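Long-range contact in beta-methylmalyl-CoA dehydratase (Chloroflexus aurantiacus, PDB 4E3E), which catalyses the reversible dehydration of beta-methylmalyl-CoA to mesaconyl-CoA, a step of the glyoxylate assimilation cycle that regenerates acetyl-CoA and produces pyruvate: residues A34-L46 and H252-A266. Residues are numbered along the deposited sequence; the frame is centred on the assembly and turned at random.
Sequences ALYTSLYGSRFAL and HIISLARSLSFNGLA
In the second half of this double hot-dog protein, the long helix 250-265 receives Tyr36, Tyr40 and Phe44, carried by the end of helix 30-40 and the loop after it. Tyr40 is a knob among His252, Ser255, Leu256 and Ser259: Ser255 CB presses on one face of its ring, 3.4 Å from the centroid. At the far end Tyr40 OH is hydrogen-bonded to His252 ND1 at 2.6 Å, meeting the imidazole at its edge, and Tyr225 also bonds this hydroxyl. Tyr36 OH is hydrogen-bonded to Ser255 OG at 2.6 Å, and His70 holds the same serine. One turn on, Ser259 OG donates to Tyr40 O (2.7 Å) from above the carbonyl plane, tying down the chain where the helix gives way to Gly41.

Phe44 forms the second focus, sandwiched between two unlike partners. A bend at chi2 (66°) brings the Arg258 guanidinium back flat over one face, planes 14° apart and CZ 3.6 Å from the Phe44 centroid, while Ala268 O accepts from NH1. The opposite face takes the edge of Phe262 in a T-shaped pair, with planes at 83°. Phe262 in turn bears Arg43 CB over its own ring centre, 3.7 Å from the centroid. Replacing Phe44 by an alanine would probably leave the Arg258 guanidinium without its stacking surface and open a gap beside Phe262. Polar links and aromatic sandwich together join the two halves of a double hot-dog fold, with Tyr36 packing against Asp64 of the probable substrate site.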
loop_
_atom_site.group_PDB
_atom_site.type_symbol
_atom_site.label_atom_id
_atom_site.label_comp_id
_atom_site.label_asym_id
_atom_site.label_seq_id
_atom_site.Cartn_x
_atom_site.Cartn_y
_atom_site.Cartn_z
ATOM N N ALA A 34 -4.147 -7.520 -0.060
ATOM C CA ALA A 34 -2.784 -7.322 -0.508
ATOM C C ALA A 34 -2.059 -6.320 0.389
ATOM O O ALA A 34 -0.891 -6.524 0.717
ATOM C CB ALA A 34 -2.745 -6.866 -1.969
ATOM N N LEU A 35 -2.758 -5.253 0.797
ATOM C CA LEU A 35 -2.182 -4.274 1.696
ATOM C C LEU A 35 -1.767 -4.890 3.034
ATOM O O LEU A 35 -0.670 -4.607 3.543
ATOM C CB LEU A 35 -3.167 -3.116 1.931
ATOM C CG LEU A 35 -2.952 -1.903 1.033
ATOM C CD1 LEU A 35 -4.153 -0.998 1.162
ATOM C CD2 LEU A 35 -1.689 -1.140 1.417
ATOM N N TYR A 36 -2.657 -5.694 3.607
ATOM C CA TYR A 36 -2.400 -6.403 4.871
ATOM C C TYR A 36 -1.159 -7.310 4.730
ATOM O O TYR A 36 -0.263 -7.300 5.583
ATOM C CB TYR A 36 -3.651 -7.210 5.299
ATOM C CG TYR A 36 -3.523 -7.785 6.698
ATOM C CD1 TYR A 36 -3.797 -6.996 7.820
ATOM C CD2 TYR A 36 -3.075 -9.101 6.903
ATOM C CE1 TYR A 36 -3.663 -7.508 9.108
ATOM C CE2 TYR A 36 -2.926 -9.624 8.190
ATOM C CZ TYR A 36 -3.213 -8.816 9.290
ATOM O OH TYR A 36 -3.062 -9.290 10.570
ATOM N N THR A 37 -1.088 -8.075 3.639
ATOM C CA THR A 37 0.134 -8.847 3.339
ATOM C C THR A 37 1.394 -7.952 3.310
ATOM O O THR A 37 2.431 -8.321 3.862
ATOM C CB THR A 37 0.006 -9.604 2.038
ATOM O OG1 THR A 37 -1.134 -10.459 2.143
ATOM C CG2 THR A 37 1.269 -10.440 1.736
ATOM N N SER A 38 1.291 -6.779 2.681
ATOM C CA SER A 38 2.446 -5.912 2.445
ATOM C C SER A 38 2.876 -5.204 3.722
ATOM O O SER A 38 3.979 -4.650 3.815
ATOM C CB SER A 38 2.114 -4.875 1.350
ATOM O OG SER A 38 1.256 -3.823 1.827
ATOM N N LEU A 39 1.987 -5.198 4.704
ATOM C CA LEU A 39 2.253 -4.490 5.943
ATOM C C LEU A 39 2.779 -5.445 7.025
ATOM O O LEU A 39 3.567 -5.034 7.889
ATOM C CB LEU A 39 0.991 -3.750 6.401
ATOM C CG LEU A 39 0.601 -2.517 5.573
ATOM C CD1 LEU A 39 -0.871 -2.214 5.869
ATOM C CD2 LEU A 39 1.510 -1.347 5.966
ATOM N N TYR A 40 2.364 -6.721 6.974
ATOM C CA TYR A 40 2.831 -7.661 8.009
ATOM C C TYR A 40 3.655 -8.838 7.492
ATOM O O TYR A 40 4.361 -9.479 8.266
ATOM C CB TYR A 40 1.677 -8.137 8.905
ATOM C CG TYR A 40 0.912 -6.981 9.514
ATOM C CD1 TYR A 40 1.410 -6.303 10.629
ATOM C CD2 TYR A 40 -0.285 -6.535 8.949
ATOM C CE1 TYR A 40 0.726 -5.239 11.187
ATOM C CE2 TYR A 40 -0.978 -5.456 9.496
ATOM C CZ TYR A 40 -0.469 -4.817 10.619
ATOM O OH TYR A 40 -1.138 -3.745 11.169
ATOM N N GLY A 41 3.567 -9.124 6.195
ATOM C CA GLY A 41 4.319 -10.232 5.612
ATOM C C GLY A 41 3.820 -11.608 6.036
ATOM O O GLY A 41 4.583 -12.563 6.026
ATOM N N SER A 42 2.539 -11.732 6.394
ATOM C CA SER A 42 2.056 -13.010 6.884
ATOM C C SER A 42 2.164 -14.085 5.789
ATOM O O SER A 42 1.745 -13.873 4.646
ATOM C CB SER A 42 0.625 -12.909 7.412
ATOM O OG SER A 42 0.007 -14.185 7.421
ATOM N N ARG A 43 2.747 -15.226 6.143
ATOM C CA ARG A 43 2.925 -16.314 5.171
ATOM C C ARG A 43 1.962 -17.487 5.344
ATOM O O ARG A 43 2.115 -18.496 4.664
ATOM C CB ARG A 43 4.367 -16.820 5.176
ATOM C CG ARG A 43 5.352 -15.858 4.532
ATOM C CD ARG A 43 6.675 -16.561 4.306
ATOM N NE ARG A 43 7.439 -16.594 5.549
ATOM C CZ ARG A 43 8.252 -17.584 5.909
ATOM N NH1 ARG A 43 8.402 -18.642 5.121
ATOM N NH2 ARG A 43 8.904 -17.514 7.064
ATOM N N PHE A 44 0.974 -17.364 6.239
ATOM C CA PHE A 44 0.020 -18.460 6.463
ATOM C C PHE A 44 -0.690 -18.829 5.178
ATOM O O PHE A 44 -1.221 -17.959 4.477
ATOM C CB PHE A 44 -0.962 -18.130 7.594
ATOM C CG PHE A 44 -0.302 -18.130 8.942
ATOM C CD1 PHE A 44 -0.089 -19.332 9.620
ATOM C CD2 PHE A 44 0.200 -16.947 9.490
ATOM C CE1 PHE A 44 0.568 -19.348 10.846
ATOM C CE2 PHE A 44 0.854 -16.955 10.717
ATOM C CZ PHE A 44 1.042 -18.159 11.400
ATOM N N ALA A 45 -0.667 -20.116 4.854
ATOM C CA ALA A 45 -1.075 -20.558 3.510
ATOM C C ALA A 45 -2.550 -20.343 3.219
ATOM O O ALA A 45 -2.937 -20.075 2.065
ATOM C CB ALA A 45 -0.671 -22.010 3.261
ATOM N N LEU A 46 -3.365 -20.449 4.263
ATOM C CA LEU A 46 -4.827 -20.289 4.144
ATOM C C LEU A 46 -5.214 -18.933 3.509
ATOM O O LEU A 46 -6.086 -18.883 2.651
ATOM C CB LEU A 46 -5.511 -20.450 5.524
ATOM C CG LEU A 46 -7.047 -20.424 5.509
ATOM C CD1 LEU A 46 -7.571 -21.550 4.624
ATOM C CD2 LEU A 46 -7.630 -20.496 6.915
ATOM N N HIS A 252 -1.524 -3.378 15.692
ATOM C CA HIS A 252 -0.414 -3.523 14.738
ATOM C C HIS A 252 0.607 -4.485 15.302
ATOM O O HIS A 252 1.140 -5.335 14.580
ATOM C CB HIS A 252 0.214 -2.163 14.440
ATOM C CG HIS A 252 1.205 -2.161 13.278
ATOM N ND1 HIS A 252 0.815 -2.248 11.999
ATOM C CD2 HIS A 252 2.601 -1.984 13.256
ATOM C CE1 HIS A 252 1.892 -2.198 11.185
ATOM N NE2 HIS A 252 2.989 -2.011 11.961
ATOM N N ILE A 253 0.864 -4.388 16.603
ATOM C CA ILE A 253 1.790 -5.316 17.272
ATOM C C ILE A 253 1.259 -6.743 17.288
ATOM O O ILE A 253 2.016 -7.700 17.080
ATOM C CB ILE A 253 2.135 -4.831 18.697
ATOM C CG1 ILE A 253 2.589 -3.366 18.633
ATOM C CG2 ILE A 253 3.187 -5.721 19.355
ATOM C CD1 ILE A 253 3.734 -3.106 17.665
ATOM N N ILE A 254 -0.043 -6.888 17.512
ATOM C CA ILE A 254 -0.674 -8.207 17.461
ATOM C C ILE A 254 -0.443 -8.833 16.080
ATOM O O ILE A 254 -0.076 -10.020 15.954
ATOM C CB ILE A 254 -2.182 -8.147 17.800
ATOM C CG1 ILE A 254 -2.399 -7.744 19.268
ATOM C CG2 ILE A 254 -2.850 -9.489 17.534
ATOM C CD1 ILE A 254 -3.821 -7.340 19.620
ATOM N N SER A 255 -0.650 -8.032 15.042
ATOM C CA SER A 255 -0.547 -8.540 13.682
ATOM C C SER A 255 0.891 -8.892 13.272
ATOM O O SER A 255 1.122 -9.881 12.559
ATOM C CB SER A 255 -1.207 -7.560 12.714
ATOM O OG SER A 255 -2.604 -7.840 12.633
ATOM N N LEU A 256 1.857 -8.106 13.735
ATOM C CA LEU A 256 3.241 -8.452 13.535
ATOM C C LEU A 256 3.620 -9.763 14.256
ATOM O O LEU A 256 4.267 -10.639 13.664
ATOM C CB LEU A 256 4.162 -7.300 14.022
ATOM C CG LEU A 256 4.210 -6.026 13.138
ATOM C CD1 LEU A 256 4.904 -4.882 13.863
ATOM C CD2 LEU A 256 4.910 -6.279 11.800
ATOM N N ALA A 257 3.226 -9.884 15.530
ATOM C CA ALA A 257 3.518 -11.080 16.323
ATOM C C ALA A 257 2.960 -12.319 15.647
ATOM O O ALA A 257 3.643 -13.354 15.555
ATOM C CB ALA A 257 2.973 -10.942 17.744
ATOM N N ARG A 258 1.724 -12.224 15.159
ATOM C CA ARG A 258 1.114 -13.345 14.471
ATOM C C ARG A 258 1.931 -13.705 13.223
ATOM O O ARG A 258 2.219 -14.893 12.978
ATOM C CB ARG A 258 -0.348 -13.028 14.133
ATOM C CG ARG A 258 -1.040 -13.980 13.148
ATOM C CD ARG A 258 -1.249 -15.422 13.622
ATOM N NE ARG A 258 -2.122 -16.107 12.649
ATOM C CZ ARG A 258 -2.264 -17.422 12.521
ATOM N NH1 ARG A 258 -1.604 -18.275 13.323
ATOM N NH2 ARG A 258 -3.088 -17.892 11.588
ATOM N N SER A 259 2.316 -12.687 12.444
ATOM C CA SER A 259 3.125 -12.921 11.259
ATOM C C SER A 259 4.445 -13.617 11.622
ATOM O O SER A 259 4.778 -14.643 11.041
ATOM C CB SER A 259 3.390 -11.617 10.520
ATOM O OG SER A 259 4.123 -11.907 9.352
ATOM N N LEU A 260 5.173 -13.076 12.598
ATOM C CA LEU A 260 6.416 -13.681 13.067
ATOM C C LEU A 260 6.238 -15.114 13.576
ATOM O O LEU A 260 7.127 -15.963 13.402
ATOM C CB LEU A 260 6.990 -12.844 14.211
ATOM C CG LEU A 260 7.467 -11.430 13.905
ATOM C CD1 LEU A 260 7.788 -10.705 15.203
ATOM C CD2 LEU A 260 8.664 -11.437 12.960
ATOM N N SER A 261 5.099 -15.380 14.219
ATOM C CA SER A 261 4.794 -16.716 14.735
ATOM C C SER A 261 4.777 -17.807 13.646
ATOM O O SER A 261 4.904 -18.996 13.975
ATOM C CB SER A 261 3.473 -16.730 15.520
ATOM O OG SER A 261 2.362 -16.922 14.647
ATOM N N PHE A 262 4.633 -17.409 12.371
ATOM C CA PHE A 262 4.725 -18.371 11.245
ATOM C C PHE A 262 5.986 -19.233 11.356
ATOM O O PHE A 262 5.968 -20.415 11.015
ATOM C CB PHE A 262 4.712 -17.690 9.869
ATOM C CG PHE A 262 4.709 -18.684 8.695
ATOM C CD1 PHE A 262 3.522 -19.244 8.236
ATOM C CD2 PHE A 262 5.901 -19.067 8.084
ATOM C CE1 PHE A 262 3.515 -20.154 7.188
ATOM C CE2 PHE A 262 5.911 -19.979 7.036
ATOM C CZ PHE A 262 4.714 -20.524 6.581
ATOM N N ASN A 263 7.081 -18.630 11.820
ATOM C CA ASN A 263 8.292 -19.367 12.093
ATOM C C ASN A 263 8.104 -20.140 13.393
ATOM O O ASN A 263 8.470 -19.657 14.470
ATOM C CB ASN A 263 9.514 -18.423 12.193
ATOM C CG ASN A 263 10.823 -19.189 12.239
ATOM O OD1 ASN A 263 10.868 -20.367 11.884
ATOM N ND2 ASN A 263 11.899 -18.528 12.678
ATOM N N GLY A 264 7.488 -21.321 13.297
ATOM C CA GLY A 264 7.323 -22.197 14.460
ATOM C C GLY A 264 5.890 -22.623 14.701
ATOM O O GLY A 264 5.640 -23.606 15.422
ATOM N N LEU A 265 4.949 -21.878 14.116
ATOM C CA LEU A 265 3.527 -22.225 14.196
ATOM C C LEU A 265 2.846 -22.190 12.820
ATOM O O LEU A 265 1.684 -21.810 12.715
ATOM C CB LEU A 265 2.808 -21.295 15.190
ATOM C CG LEU A 265 3.100 -21.561 16.673
ATOM C CD1 LEU A 265 2.736 -20.365 17.536
ATOM C CD2 LEU A 265 2.392 -22.833 17.154
ATOM N N ALA A 266 3.569 -22.600 11.775
ATOM C CA ALA A 266 3.081 -22.506 10.393
ATOM C C ALA A 266 1.732 -23.200 10.148
ATOM O O ALA A 266 0.932 -22.719 9.347
ATOM C CB ALA A 266 4.132 -23.033 9.419
HETATM O O HOH W 1 -0.490 -10.843 10.868
HETATM O O HOH W 2 4.692 -14.748 8.323
HETATM O O HOH W 3 0.560 -22.091 6.625
#